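Local coordinates for endoglucanase (Thermotoga maritima, PDB 1VHO), which is named an endoglucanase but belongs to the M42 peptidase family and probably acts as an aminopeptidase dependent on two divalent metal ions, at residues 65-69 with 200-204; 176-180 with 225-229; 196-200 with 211-216; 206-210 with 287-291; 300-304 with 319-323. All coordinates share one frame; numbering follows the deposited sequence.

Interaction 1: 65-69 with 200-204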
loop_
_atom_site.group_PDB
_atom_site.type_symbol
_atom_site.label_atom_id
_atom_site.label_comp_id
_atom_site.label_asym_id
_atom_site.label_seq_id
_atom_site.Cartn_x
_atom_site.Cartn_y
_atom_site.Cartn_z
ATOM N N PHE A 65 -5.969 9.414 0.181
ATOM C CA PHE A 65 -6.313 8.013 0.438
ATOM C C PHE A 65 -5.193 7.040 0.060
ATOM O O PHE A 65 -4.600 7.183 -1.024
ATOM C CB PHE A 65 -7.525 7.654 -0.476
ATOM C CG PHE A 65 -8.815 8.397 -0.191
ATOM C CD1 PHE A 65 -9.077 9.612 -0.849
ATOM C CD2 PHE A 65 -9.724 7.914 0.704
ATOM C CE1 PHE A 65 -10.261 10.283 -0.571
ATOM C CE2 PHE A 65 -10.921 8.579 0.976
ATOM C CZ PHE A 65 -11.178 9.785 0.324
ATOM N N ALA A 66 -5.055 5.946 0.805
ATOM C CA ALA A 66 -4.048 4.915 0.473
ATOM C C ALA A 66 -4.544 3.538 0.938
ATOM O O ALA A 66 -5.299 3.488 1.921
ATOM C CB ALA A 66 -2.722 5.238 1.164
ATOM N N HIS A 67 -4.219 2.484 0.207
ATOM C CA HIS A 67 -4.595 1.128 0.645
ATOM C C HIS A 67 -3.525 0.665 1.662
ATOM O O HIS A 67 -2.384 1.165 1.630
ATOM C CB HIS A 67 -4.554 0.156 -0.536
ATOM C CG HIS A 67 -5.507 0.404 -1.646
ATOM N ND1 HIS A 67 -6.808 -0.078 -1.622
ATOM C CD2 HIS A 67 -5.361 1.064 -2.832
ATOM C CE1 HIS A 67 -7.420 0.266 -2.735
ATOM N NE2 HIS A 67 -6.566 0.949 -3.481
ATOM N N VAL A 68 -3.819 -0.362 2.459
ATOM C CA VAL A 68 -2.836 -0.787 3.462
ATOM C C VAL A 68 -2.475 -2.264 3.401
ATOM O O VAL A 68 -1.447 -2.627 4.006
ATOM C CB VAL A 68 -3.273 -0.517 4.917
ATOM C CG1 VAL A 68 -3.653 0.943 5.183
ATOM C CG2 VAL A 68 -4.435 -1.397 5.330
ATOM N N ASP A 69 -3.299 -3.090 2.740
ATOM C CA ASP A 69 -3.032 -4.524 2.751
ATOM C C ASP A 69 -1.923 -5.008 1.870
ATOM O O ASP A 69 -1.232 -4.287 1.113
ATOM C CB ASP A 69 -4.359 -5.301 2.451
ATOM C CG ASP A 69 -4.800 -5.214 1.001
ATOM O OD1 ASP A 69 -4.310 -4.325 0.266
ATOM O OD2 ASP A 69 -5.656 -5.987 0.516
ATOM N N PHE A 200 -6.353 5.541 5.505
ATOM C CA PHE A 200 -5.632 4.281 5.339
ATOM C C PHE A 200 -6.690 3.172 5.303
ATOM O O PHE A 200 -7.183 2.682 6.335
ATOM C CB PHE A 200 -4.636 4.089 6.501
ATOM C CG PHE A 200 -3.654 5.226 6.676
ATOM C CD1 PHE A 200 -3.972 6.308 7.494
ATOM C CD2 PHE A 200 -2.437 5.229 6.020
ATOM C CE1 PHE A 200 -3.064 7.355 7.666
ATOM C CE2 PHE A 200 -1.536 6.280 6.145
ATOM C CZ PHE A 200 -1.859 7.353 6.997
ATOM N N SER A 201 -7.072 2.754 4.118
ATOM C CA SER A 201 -8.117 1.801 3.862
ATOM C C SER A 201 -7.732 0.335 3.859
ATOM O O SER A 201 -6.807 -0.069 3.155
ATOM C CB SER A 201 -8.706 2.097 2.445
ATOM O OG SER A 201 -9.945 1.434 2.283
ATOM N N VAL A 202 -8.569 -0.450 4.567
ATOM C CA VAL A 202 -8.321 -1.902 4.569
ATOM C C VAL A 202 -9.095 -2.545 3.437
ATOM O O VAL A 202 -9.955 -1.937 2.785
ATOM C CB VAL A 202 -8.683 -2.537 5.919
ATOM C CG1 VAL A 202 -7.829 -1.938 7.019
ATOM C CG2 VAL A 202 -10.184 -2.304 6.203
ATOM N N GLN A 203 -8.840 -3.825 3.172
ATOM C CA GLN A 203 -9.457 -4.508 2.064
ATOM C C GLN A 203 -10.982 -4.601 2.087
ATOM O O GLN A 203 -11.594 -4.474 1.024
ATOM C CB GLN A 203 -8.907 -5.944 1.966
ATOM C CG GLN A 203 -9.045 -6.503 0.546
ATOM C CD GLN A 203 -10.109 -7.583 0.500
ATOM O OE1 GLN A 203 -10.644 -7.936 1.548
ATOM N NE2 GLN A 203 -10.383 -8.081 -0.696
ATOM N N GLU A 204 -11.574 -4.789 3.252
ATOM C CA GLU A 204 -13.017 -4.969 3.326
ATOM C C GLU A 204 -13.876 -3.738 3.177
ATOM O O GLU A 204 -15.100 -3.885 3.402
ATOM C CB GLU A 204 -13.363 -5.752 4.606
ATOM C CG GLU A 204 -13.007 -7.239 4.469
ATOM C CD GLU A 204 -13.130 -8.013 5.765
ATOM O OE1 GLU A 204 -13.869 -7.564 6.675
ATOM O OE2 GLU A 204 -12.501 -9.092 5.907
HETATM O O HOH W 1 -6.190 -2.263 1.776
#
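The carboxylate of Asp69 and the side-chain amide of Gln203 are turned only 23° from each other, but what touches is the carboxylate oxygen and the aliphatic stem: Asp69 OD2 lies 3.4 Å from Gln203 CG, while its hydrogen bond goes to Ser21. The ring of Phe200 leaves the contact to its own CB, which meets Val68 CG1 at 3.5 Å with the two side chains roughly at right angles. With CG1 anti to the carbonyl carbon (chi1 -55°), the other branch of this valine falls between the backbone N and the carbonyl carbon, and Val68 CG2 lies side by side with Val202 CG1, 3.8 Å off. Behind these side chains the two strands pair in parallel. Ser201 N donates to Ala66 O at 2.9 Å, almost straight onto the carbonyl (C=O...N 168°). One step on the pairing slackens: Val68 N reaches Ser201 O in a weak bond of 3.1 Å, and a water takes over, giving a hydrogen to Ser201 O at 2.7 Å and accepting one from Asp69 N. The pairing ends just past His67, a predicted zinc ligand hydrogen-bonded to Asp287; Glu204, the predicted proton acceptor, follows in the loop after Ser201. Strand 61-67 is bounded on its other side by strand 222-229, and 195-201 by 50-54; helix 171-187 covers the Ala66 and Phe200 face, helix 208-213 the Ser201 face.

Interaction 2: 176-180 with 225-229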
loop_
_atom_site.group_PDB
_atom_site.type_symbol
_atom_site.label_atom_id
_atom_site.label_comp_id
_atom_site.label_asym_id
_atom_site.label_seq_id
_atom_site.Cartn_x
_atom_site.Cartn_y
_atom_site.Cartn_z
ATOM N N SER A 176 2.786 4.195 -0.219
ATOM C CA SER A 176 1.754 5.220 -0.153
ATOM C C SER A 176 1.353 5.543 1.290
ATOM O O SER A 176 1.079 6.705 1.635
ATOM C CB SER A 176 0.507 4.764 -0.931
ATOM O OG SER A 176 0.835 4.645 -2.341
ATOM N N CYS A 177 1.309 4.523 2.145
ATOM C CA CYS A 177 1.057 4.719 3.563
ATOM C C CYS A 177 2.195 5.637 4.086
ATOM O O CYS A 177 1.866 6.571 4.817
ATOM C CB CYS A 177 1.140 3.375 4.365
ATOM S SG CYS A 177 -0.343 2.355 3.957
ATOM N N GLY A 178 3.413 5.393 3.715
ATOM C CA GLY A 178 4.593 6.178 4.122
ATOM C C GLY A 178 4.401 7.658 3.665
ATOM O O GLY A 178 4.660 8.586 4.419
ATOM N N VAL A 179 3.947 7.857 2.428
ATOM C CA VAL A 179 3.724 9.241 1.941
ATOM C C VAL A 179 2.728 9.958 2.860
ATOM O O VAL A 179 2.948 11.074 3.340
ATOM C CB VAL A 179 3.066 9.237 0.532
ATOM C CG1 VAL A 179 2.617 10.702 0.174
ATOM C CG2 VAL A 179 3.976 8.696 -0.535
ATOM N N LEU A 180 1.616 9.270 3.188
ATOM C CA LEU A 180 0.591 9.938 4.010
ATOM C C LEU A 180 1.058 10.196 5.428
ATOM O O LEU A 180 0.661 11.228 6.028
ATOM C CB LEU A 180 -0.734 9.176 3.912
ATOM C CG LEU A 180 -1.288 9.076 2.461
ATOM C CD1 LEU A 180 -2.717 8.549 2.516
ATOM C CD2 LEU A 180 -1.284 10.477 1.808
ATOM N N VAL A 225 -5.904 10.430 -4.537
ATOM C CA VAL A 225 -5.773 8.989 -4.306
ATOM C C VAL A 225 -4.337 8.592 -4.619
ATOM O O VAL A 225 -3.829 8.953 -5.665
ATOM C CB VAL A 225 -6.733 8.170 -5.198
ATOM C CG1 VAL A 225 -6.449 6.684 -5.158
ATOM C CG2 VAL A 225 -8.179 8.460 -4.809
HETATM N N MSE A 226 -3.736 7.795 -3.734
HETATM C CA MSE A 226 -2.360 7.381 -3.943
HETATM C C MSE A 226 -2.328 6.033 -4.674
HETATM O O MSE A 226 -3.114 5.147 -4.324
HETATM C CB MSE A 226 -1.703 7.116 -2.573
HETATM C CG MSE A 226 -1.623 8.270 -1.612
HETATM SE SE MSE A 226 -0.333 9.546 -2.237
HETATM C CE MSE A 226 -1.478 10.702 -3.248
ATOM N N ASP A 227 -1.292 5.841 -5.466
ATOM C CA ASP A 227 -1.131 4.545 -6.124
ATOM C C ASP A 227 0.366 4.406 -6.421
ATOM O O ASP A 227 1.163 5.228 -5.949
ATOM C CB ASP A 227 -1.947 4.475 -7.413
ATOM C CG ASP A 227 -2.377 3.063 -7.780
ATOM O OD1 ASP A 227 -1.795 2.058 -7.309
ATOM O OD2 ASP A 227 -3.341 2.931 -8.563
ATOM N N VAL A 228 0.733 3.339 -7.100
ATOM C CA VAL A 228 2.126 3.151 -7.504
ATOM C C VAL A 228 2.105 2.824 -9.011
ATOM O O VAL A 228 1.054 2.380 -9.503
ATOM C CB VAL A 228 2.873 2.024 -6.768
ATOM C CG1 VAL A 228 3.116 2.436 -5.289
ATOM C CG2 VAL A 228 2.029 0.758 -6.819
ATOM N N THR A 229 3.229 3.066 -9.667
ATOM C CA THR A 229 3.266 2.735 -11.108
ATOM C C THR A 229 4.692 2.511 -11.552
ATOM O O THR A 229 5.666 2.845 -10.894
ATOM C CB THR A 229 2.717 3.966 -11.893
ATOM O OG1 THR A 229 2.445 3.607 -13.253
ATOM C CG2 THR A 229 3.755 5.097 -11.917
HETATM O O HOH W 2 1.488 6.971 -3.687
#
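Helix 176-180 runs over strand 225-229 with its axis 8.9 Å away and the two chain directions 138° apart, the backbones coming nearest where Ser176 CA lies 6.0 Å from Met226 CA. That strand residue, Met226, is a selenomethionine and supplies most of the strand's side of the interface. Its CB sits under Ser176, with Met226 CB 3.5 Å from Ser176 OG. From there the chain bends twice, at chi2 (-71°) and chi3 (92°), instead of running straight out, which brings Met226 SE to within 4.0 Å of Val179 CG1 while Met226 CG lies 4.1 Å from Leu180 CD2. Ser176, Val179 and Leu180 can all reach the sheet because they share one side of the helix, Leu180 N closing a regular turn onto Ser176 O. This is a helix laid on the central mixed sheet of the alpha/beta fold of zinc-dependent exopeptidases, and Met226 also touches Leu323 of helix 317-333. One polar link spans the interface: a water 2.8 Å from Ser176 OG donates to Asp227 O at 2.9 Å, serving a buried hydroxyl and a strand carbonyl together. Asp227 itself, a predicted zinc ligand, points away from the helix; its OD1 forms a salt bridge with Arg281 and also takes a weak bond from Val228 N.

Interaction 3: 196-200 with 211-216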
loop_
_atom_site.group_PDB
_atom_site.type_symbol
_atom_site.label_atom_id
_atom_site.label_comp_id
_atom_site.label_asym_id
_atom_site.label_seq_id
_atom_site.Cartn_x
_atom_site.Cartn_y
_atom_site.Cartn_z
ATOM N N VAL A 196 -7.629 18.546 6.784
ATOM C CA VAL A 196 -7.111 17.384 6.050
ATOM C C VAL A 196 -7.545 16.068 6.648
ATOM O O VAL A 196 -7.433 15.882 7.876
ATOM C CB VAL A 196 -5.567 17.464 6.034
ATOM C CG1 VAL A 196 -4.941 16.210 5.423
ATOM C CG2 VAL A 196 -5.122 18.702 5.227
ATOM N N TYR A 197 -7.989 15.150 5.797
ATOM C CA TYR A 197 -8.402 13.834 6.232
ATOM C C TYR A 197 -7.503 12.821 5.497
ATOM O O TYR A 197 -7.462 12.847 4.271
ATOM C CB TYR A 197 -9.849 13.523 5.917
ATOM C CG TYR A 197 -10.823 14.433 6.653
ATOM C CD1 TYR A 197 -11.030 15.734 6.183
ATOM C CD2 TYR A 197 -11.459 14.013 7.813
ATOM C CE1 TYR A 197 -11.884 16.587 6.839
ATOM C CE2 TYR A 197 -12.326 14.880 8.474
ATOM C CZ TYR A 197 -12.554 16.136 7.974
ATOM O OH TYR A 197 -13.422 17.015 8.592
ATOM N N VAL A 198 -6.780 12.028 6.277
ATOM C CA VAL A 198 -5.835 11.057 5.674
ATOM C C VAL A 198 -6.386 9.682 5.920
ATOM O O VAL A 198 -6.499 9.243 7.082
ATOM C CB VAL A 198 -4.444 11.317 6.244
ATOM C CG1 VAL A 198 -3.454 10.388 5.615
ATOM C CG2 VAL A 198 -4.014 12.773 5.973
ATOM N N VAL A 199 -6.659 8.939 4.841
ATOM C CA VAL A 199 -7.341 7.661 4.976
ATOM C C VAL A 199 -6.509 6.445 4.561
ATOM O O VAL A 199 -5.998 6.374 3.447
ATOM C CB VAL A 199 -8.599 7.722 4.082
ATOM C CG1 VAL A 199 -9.425 6.434 4.178
ATOM C CG2 VAL A 199 -9.446 8.962 4.386
ATOM N N PHE A 200 -6.353 5.541 5.505
ATOM C CA PHE A 200 -5.632 4.281 5.339
ATOM C C PHE A 200 -6.690 3.172 5.303
ATOM O O PHE A 200 -7.183 2.682 6.335
ATOM C CB PHE A 200 -4.636 4.089 6.501
ATOM C CG PHE A 200 -3.654 5.226 6.676
ATOM C CD1 PHE A 200 -3.972 6.308 7.494
ATOM C CD2 PHE A 200 -2.437 5.229 6.020
ATOM C CE1 PHE A 200 -3.064 7.355 7.666
ATOM C CE2 PHE A 200 -1.536 6.280 6.145
ATOM C CZ PHE A 200 -1.859 7.353 6.997
ATOM N N ALA A 211 -14.640 4.152 2.913
ATOM C CA ALA A 211 -13.734 4.050 4.071
ATOM C C ALA A 211 -13.810 5.335 4.877
ATOM O O ALA A 211 -13.888 5.356 6.099
ATOM C CB ALA A 211 -12.299 3.802 3.599
ATOM N N LEU A 212 -13.657 6.464 4.190
ATOM C CA LEU A 212 -13.687 7.750 4.879
ATOM C C LEU A 212 -14.972 7.967 5.677
ATOM O O LEU A 212 -14.886 8.354 6.842
ATOM C CB LEU A 212 -13.530 8.869 3.842
ATOM C CG LEU A 212 -13.823 10.289 4.319
ATOM C CD1 LEU A 212 -12.866 10.704 5.421
ATOM C CD2 LEU A 212 -13.713 11.254 3.125
ATOM N N THR A 213 -16.129 7.644 5.096
ATOM C CA THR A 213 -17.399 7.881 5.792
ATOM C C THR A 213 -17.695 6.883 6.886
ATOM O O THR A 213 -18.580 7.112 7.718
ATOM C CB THR A 213 -18.603 8.034 4.862
ATOM O OG1 THR A 213 -18.708 6.928 3.971
ATOM C CG2 THR A 213 -18.459 9.307 4.015
ATOM N N GLY A 214 -16.851 5.850 7.025
ATOM C CA GLY A 214 -17.023 4.891 8.119
ATOM C C GLY A 214 -16.530 5.537 9.405
ATOM O O GLY A 214 -16.716 4.996 10.501
ATOM N N ALA A 215 -15.844 6.674 9.281
ATOM C CA ALA A 215 -15.311 7.444 10.364
ATOM C C ALA A 215 -15.860 8.866 10.444
ATOM O O ALA A 215 -16.088 9.383 11.527
ATOM C CB ALA A 215 -13.774 7.559 10.226
ATOM N N TYR A 216 -15.918 9.601 9.331
ATOM C CA TYR A 216 -16.394 10.978 9.326
ATOM C C TYR A 216 -17.406 11.192 8.216
ATOM O O TYR A 216 -17.115 10.999 7.027
ATOM C CB TYR A 216 -15.227 11.956 9.100
ATOM C CG TYR A 216 -14.233 12.006 10.233
ATOM C CD1 TYR A 216 -14.435 12.808 11.344
ATOM C CD2 TYR A 216 -13.081 11.212 10.166
ATOM C CE1 TYR A 216 -13.504 12.837 12.373
ATOM C CE2 TYR A 216 -12.158 11.217 11.199
ATOM C CZ TYR A 216 -12.379 12.026 12.296
ATOM O OH TYR A 216 -11.462 12.029 13.311
#
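Tyr197 drives the edge of its ring into the face of Tyr216 in a T-shaped stack, with centroids 5.4 Å apart and planes at 68°. The leading atom is Tyr197 CE2, 3.9 Å from Tyr216 CG and so toward the rim of the receiving ring, not over its middle. Further along the strand, Leu212 CD1 fits between two neighbours, 4.0 Å from Val199 CG2 and 4.2 Å from Tyr197 CB. It gets there because CG stands opposite the backbone N (chi1 168°), swinging the branched end to the strand from a CB that starts out alongside it. The other methyl of Val199, CG1, rests on Ala211 CB at 3.9 Å. Leu212 O accepts from both Ala215 N and Tyr216 N, turning the chain so that Tyr216 faces the strand. Strand 195-201 is thus covered by the helix that follows it in the chain, 208-213. The polar ends look elsewhere: Tyr197 OH bonds Lys61, Tyr216 OH bonds Glu41, and Lys43 makes a cation-pi contact with the Tyr216 ring. What joins the two segments is apolar packing and an edge-to-face ring contact, probably mainly dispersive with some electrostatic attraction between the rings, and both hydroxyls are satisfied outside it.

Interaction 4: 206-210 with 287-291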
loop_
_atom_site.group_PDB
_atom_site.type_symbol
_atom_site.label_atom_id
_atom_site.label_comp_id
_atom_site.label_asym_id
_atom_site.label_seq_id
_atom_site.Cartn_x
_atom_site.Cartn_y
_atom_site.Cartn_z
ATOM N N THR A 206 -15.907 -0.664 1.028
ATOM C CA THR A 206 -16.577 -0.645 -0.268
ATOM C C THR A 206 -15.817 0.188 -1.278
ATOM O O THR A 206 -15.826 -0.128 -2.476
ATOM C CB THR A 206 -18.022 -0.130 -0.125
ATOM O OG1 THR A 206 -18.013 1.213 0.386
ATOM C CG2 THR A 206 -18.769 -1.009 0.873
ATOM N N GLY A 207 -15.100 1.214 -0.822
ATOM C CA GLY A 207 -14.348 2.083 -1.749
ATOM C C GLY A 207 -13.685 3.185 -0.909
ATOM O O GLY A 207 -13.879 3.201 0.306
ATOM N N CYS A 208 -12.991 4.120 -1.553
ATOM C CA CYS A 208 -12.315 5.188 -0.810
ATOM C C CYS A 208 -13.303 6.042 -0.049
ATOM O O CYS A 208 -13.105 6.312 1.136
ATOM C CB CYS A 208 -11.424 6.034 -1.712
ATOM S SG CYS A 208 -10.124 5.225 -2.631
ATOM N N LEU A 209 -14.423 6.438 -0.654
ATOM C CA LEU A 209 -15.408 7.264 0.060
ATOM C C LEU A 209 -16.028 6.471 1.203
ATOM O O LEU A 209 -16.253 6.995 2.299
ATOM C CB LEU A 209 -16.522 7.753 -0.864
ATOM C CG LEU A 209 -16.923 9.213 -0.898
ATOM C CD1 LEU A 209 -18.370 9.382 -1.381
ATOM C CD2 LEU A 209 -16.717 9.963 0.403
ATOM N N GLY A 210 -16.362 5.197 0.962
ATOM C CA GLY A 210 -16.925 4.377 2.031
ATOM C C GLY A 210 -15.964 4.246 3.196
ATOM O O GLY A 210 -16.352 4.249 4.369
ATOM N N ASP A 287 -11.098 2.471 -7.222
ATOM C CA ASP A 287 -11.209 3.268 -6.008
ATOM C C ASP A 287 -11.935 4.589 -6.247
ATOM O O ASP A 287 -12.354 5.257 -5.292
ATOM C CB ASP A 287 -9.799 3.574 -5.492
ATOM C CG ASP A 287 -8.950 2.341 -5.263
ATOM O OD1 ASP A 287 -9.478 1.313 -4.789
ATOM O OD2 ASP A 287 -7.736 2.437 -5.558
ATOM N N PHE A 288 -12.077 4.995 -7.503
ATOM C CA PHE A 288 -12.717 6.245 -7.860
ATOM C C PHE A 288 -14.217 6.153 -8.075
ATOM O O PHE A 288 -14.849 7.213 -8.200
ATOM C CB PHE A 288 -12.057 6.815 -9.129
ATOM C CG PHE A 288 -10.622 7.240 -8.930
ATOM C CD1 PHE A 288 -9.633 6.309 -8.682
ATOM C CD2 PHE A 288 -10.264 8.575 -9.006
ATOM C CE1 PHE A 288 -8.322 6.683 -8.497
ATOM C CE2 PHE A 288 -8.939 8.953 -8.841
ATOM C CZ PHE A 288 -7.969 8.012 -8.582
ATOM N N VAL A 289 -14.807 4.963 -8.102
ATOM C CA VAL A 289 -16.233 4.807 -8.316
ATOM C C VAL A 289 -17.092 5.693 -7.435
ATOM O O VAL A 289 -17.836 6.536 -7.963
ATOM C CB VAL A 289 -16.696 3.349 -8.247
ATOM C CG1 VAL A 289 -18.201 3.197 -8.352
ATOM C CG2 VAL A 289 -16.018 2.506 -9.316
ATOM N N GLN A 290 -17.022 5.596 -6.115
ATOM C CA GLN A 290 -17.860 6.416 -5.244
ATOM C C GLN A 290 -17.555 7.898 -5.352
ATOM O O GLN A 290 -18.460 8.749 -5.396
ATOM C CB GLN A 290 -17.767 5.927 -3.789
ATOM C CG GLN A 290 -18.129 4.470 -3.556
ATOM C CD GLN A 290 -17.637 3.897 -2.244
ATOM O OE1 GLN A 290 -16.545 4.191 -1.769
ATOM N NE2 GLN A 290 -18.428 3.052 -1.578
ATOM N N LEU A 291 -16.275 8.270 -5.418
ATOM C CA LEU A 291 -15.854 9.653 -5.499
ATOM C C LEU A 291 -16.452 10.398 -6.682
ATOM O O LEU A 291 -16.933 11.520 -6.543
ATOM C CB LEU A 291 -14.317 9.737 -5.548
ATOM C CG LEU A 291 -13.596 9.389 -4.248
ATOM C CD1 LEU A 291 -12.096 9.271 -4.461
ATOM C CD2 LEU A 291 -13.876 10.452 -3.182
HETATM O O HOH W 3 -14.475 6.024 -3.827
#
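Gln290 spends both ends of its amide on the loop and first turn of the facing helix. Gln290 NE2 donates to Thr206 OG1 at 2.7 Å, the hydroxyl lying close to the amide plane; Gln290 OE1 accepts from Gly210 N at 2.9 Å, with a straight N-H (162°) that comes from 44° above the carbonyl plane. These two bonds fix which way round the amide sits. Gly207, at the N-cap position, has no side chain to keep the amide off, and its CA lies 3.0 Å from Gln290 OE1. Alongside, Cys208 SG packs on Asp287 CB at 3.3 Å, and Leu209 CG meets Leu291 CD2. A water ties the backbones together, donating to Asp287 O and accepting from Leu209 N and Leu291 N. Further out, a cacodylate lies about 2 Å from the Cys208 side chain, close enough to suggest bonding to arsenic. Through Asp287 OD2 the contact reaches His67, a predicted zinc ligand, consistent with Asp287 being a second-shell residue of the predicted two-metal site of M42 peptidases.

Interaction 5: 300-304 with 319-323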
loop_
_atom_site.group_PDB
_atom_site.type_symbol
_atom_site.label_atom_id
_atom_site.label_comp_id
_atom_site.label_asym_id
_atom_site.label_seq_id
_atom_site.Cartn_x
_atom_site.Cartn_y
_atom_site.Cartn_z
ATOM N N LEU A 300 -5.161 11.505 -9.168
ATOM C CA LEU A 300 -4.441 10.267 -8.915
ATOM C C LEU A 300 -2.946 10.582 -9.001
ATOM O O LEU A 300 -2.486 11.188 -9.969
ATOM C CB LEU A 300 -4.747 9.190 -9.949
ATOM C CG LEU A 300 -3.924 7.871 -9.778
ATOM C CD1 LEU A 300 -4.559 7.115 -8.604
ATOM C CD2 LEU A 300 -4.039 7.098 -11.076
ATOM N N ILE A 301 -2.189 10.302 -7.940
ATOM C CA ILE A 301 -0.750 10.562 -7.939
ATOM C C ILE A 301 -0.061 9.270 -7.475
ATOM O O ILE A 301 -0.447 8.740 -6.428
ATOM C CB ILE A 301 -0.313 11.759 -7.103
ATOM C CG1 ILE A 301 -1.097 13.032 -7.498
ATOM C CG2 ILE A 301 1.180 12.049 -7.305
ATOM C CD1 ILE A 301 -0.892 14.221 -6.633
ATOM N N SER A 302 0.965 8.867 -8.179
ATOM C CA SER A 302 1.644 7.622 -7.938
ATOM C C SER A 302 3.125 7.716 -7.648
ATOM O O SER A 302 3.825 8.596 -8.149
ATOM C CB SER A 302 1.514 6.701 -9.203
ATOM O OG SER A 302 0.123 6.380 -9.392
ATOM N N ILE A 303 3.578 6.727 -6.851
ATOM C CA ILE A 303 5.009 6.599 -6.546
ATOM C C ILE A 303 5.618 5.569 -7.514
ATOM O O ILE A 303 5.052 4.468 -7.674
ATOM C CB ILE A 303 5.145 6.096 -5.093
ATOM C CG1 ILE A 303 4.795 7.212 -4.093
ATOM C CG2 ILE A 303 6.580 5.594 -4.837
ATOM C CD1 ILE A 303 5.654 8.465 -4.148
ATOM N N PRO A 304 6.709 5.878 -8.198
ATOM C CA PRO A 304 7.363 4.946 -9.110
ATOM C C PRO A 304 7.838 3.725 -8.303
ATOM O O PRO A 304 8.391 3.895 -7.210
ATOM C CB PRO A 304 8.620 5.672 -9.611
ATOM C CG PRO A 304 8.213 7.142 -9.466
ATOM C CD PRO A 304 7.455 7.160 -8.140
ATOM N N ASP A 319 11.233 10.048 -3.753
ATOM C CA ASP A 319 9.966 10.271 -4.419
ATOM C C ASP A 319 8.850 10.327 -3.372
ATOM O O ASP A 319 7.839 11.045 -3.490
ATOM C CB ASP A 319 9.626 9.113 -5.407
ATOM C CG ASP A 319 10.526 9.132 -6.632
ATOM O OD1 ASP A 319 11.042 10.226 -7.041
ATOM O OD2 ASP A 319 10.732 8.041 -7.193
ATOM N N VAL A 320 8.995 9.435 -2.356
ATOM C CA VAL A 320 8.017 9.401 -1.273
ATOM C C VAL A 320 7.973 10.715 -0.521
ATOM O O VAL A 320 6.905 11.276 -0.209
ATOM C CB VAL A 320 8.315 8.190 -0.341
ATOM C CG1 VAL A 320 7.511 8.281 0.958
ATOM C CG2 VAL A 320 7.899 6.915 -1.095
ATOM N N GLU A 321 9.160 11.214 -0.122
ATOM C CA GLU A 321 9.198 12.480 0.608
ATOM C C GLU A 321 8.731 13.656 -0.230
ATOM O O GLU A 321 8.055 14.530 0.292
ATOM C CB GLU A 321 10.646 12.813 1.032
ATOM C CG GLU A 321 11.349 11.696 1.734
ATOM C CD GLU A 321 12.688 12.144 2.333
ATOM O OE1 GLU A 321 13.566 12.563 1.551
ATOM O OE2 GLU A 321 12.765 12.049 3.562
ATOM N N GLU A 322 9.179 13.728 -1.507
ATOM C CA GLU A 322 8.736 14.840 -2.354
ATOM C C GLU A 322 7.242 14.813 -2.577
ATOM O O GLU A 322 6.612 15.865 -2.593
ATOM C CB GLU A 322 9.498 14.903 -3.693
ATOM C CG GLU A 322 10.961 15.342 -3.473
ATOM C CD GLU A 322 11.051 16.817 -3.085
ATOM O OE1 GLU A 322 11.054 17.140 -1.883
ATOM O OE2 GLU A 322 11.054 17.700 -3.959
ATOM N N LEU A 323 6.622 13.621 -2.712
ATOM C CA LEU A 323 5.163 13.592 -2.834
ATOM C C LEU A 323 4.534 14.148 -1.568
ATOM O O LEU A 323 3.526 14.888 -1.577
ATOM C CB LEU A 323 4.669 12.170 -3.177
ATOM C CG LEU A 323 3.149 12.039 -3.319
ATOM C CD1 LEU A 323 2.575 13.191 -4.172
ATOM C CD2 LEU A 323 2.708 10.714 -3.928
HETATM O O HOH W 4 10.063 5.624 -6.028
#
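Asp319 comes first, Asp319 OD2 being laid against the Pro304 ring 3.5 Å from Pro304 CG. A water donates to that same OD2 at 2.8 Å and to Pro304 O at 2.7 Å, and the backbone N atoms of Gly243 and Gly245 hold OD2 and OD1. The carbonyl of Asp319 receives Leu323 N in the helix, and Asp319 O has Ile303 CD1 at 3.4 Å. Val320 follows, its CG2 touching Ile303 CD1 at 4.1 Å, the two side chains nearly perpendicular. A turn later Leu323, with CG opposite its backbone N (chi1 180°), splits its methyls between two strand residues: CD1 meets Ile301 CG2 at 3.6 Å and CD2 meets Ile303 CD1 at 3.7 Å. Helix segment 319-323 runs at 157° to strand segment 300-304, nearly antiparallel, with the axes 8.9 Å apart at closest, and Val179 of helix 171-187 packs against Ile303 too. The contact is apolar except at the Asp319 end, where the several donors round a buried carboxylate would favour its charged form.

In the fold
Four of the five contacts touch the large mixed sheet, in which strands 195-201, 61-67, 222-229 and 297-304 lie side by side. Interaction 1 pairs the first two; interactions 2 and 5, their centres about 6 Å apart, pack helices 171-187 and 317-333 on the next two. Helix 208-213 is shared by interaction 3, where it lies on strand 195-201, and interaction 4, where it meets the segment leading into helix 289-293. The centres of interactions 3 and 5 are about 20 Å apart. Along the chain, 1 closes before 4 and 5 open, while 2 crosses 1 and 4. His67 bonded to Asp287 joins 1 to 4; these residues and Asp227 of 2 lie at or beside the predicted metal site, while 3 and 5 pack helices on the sheet.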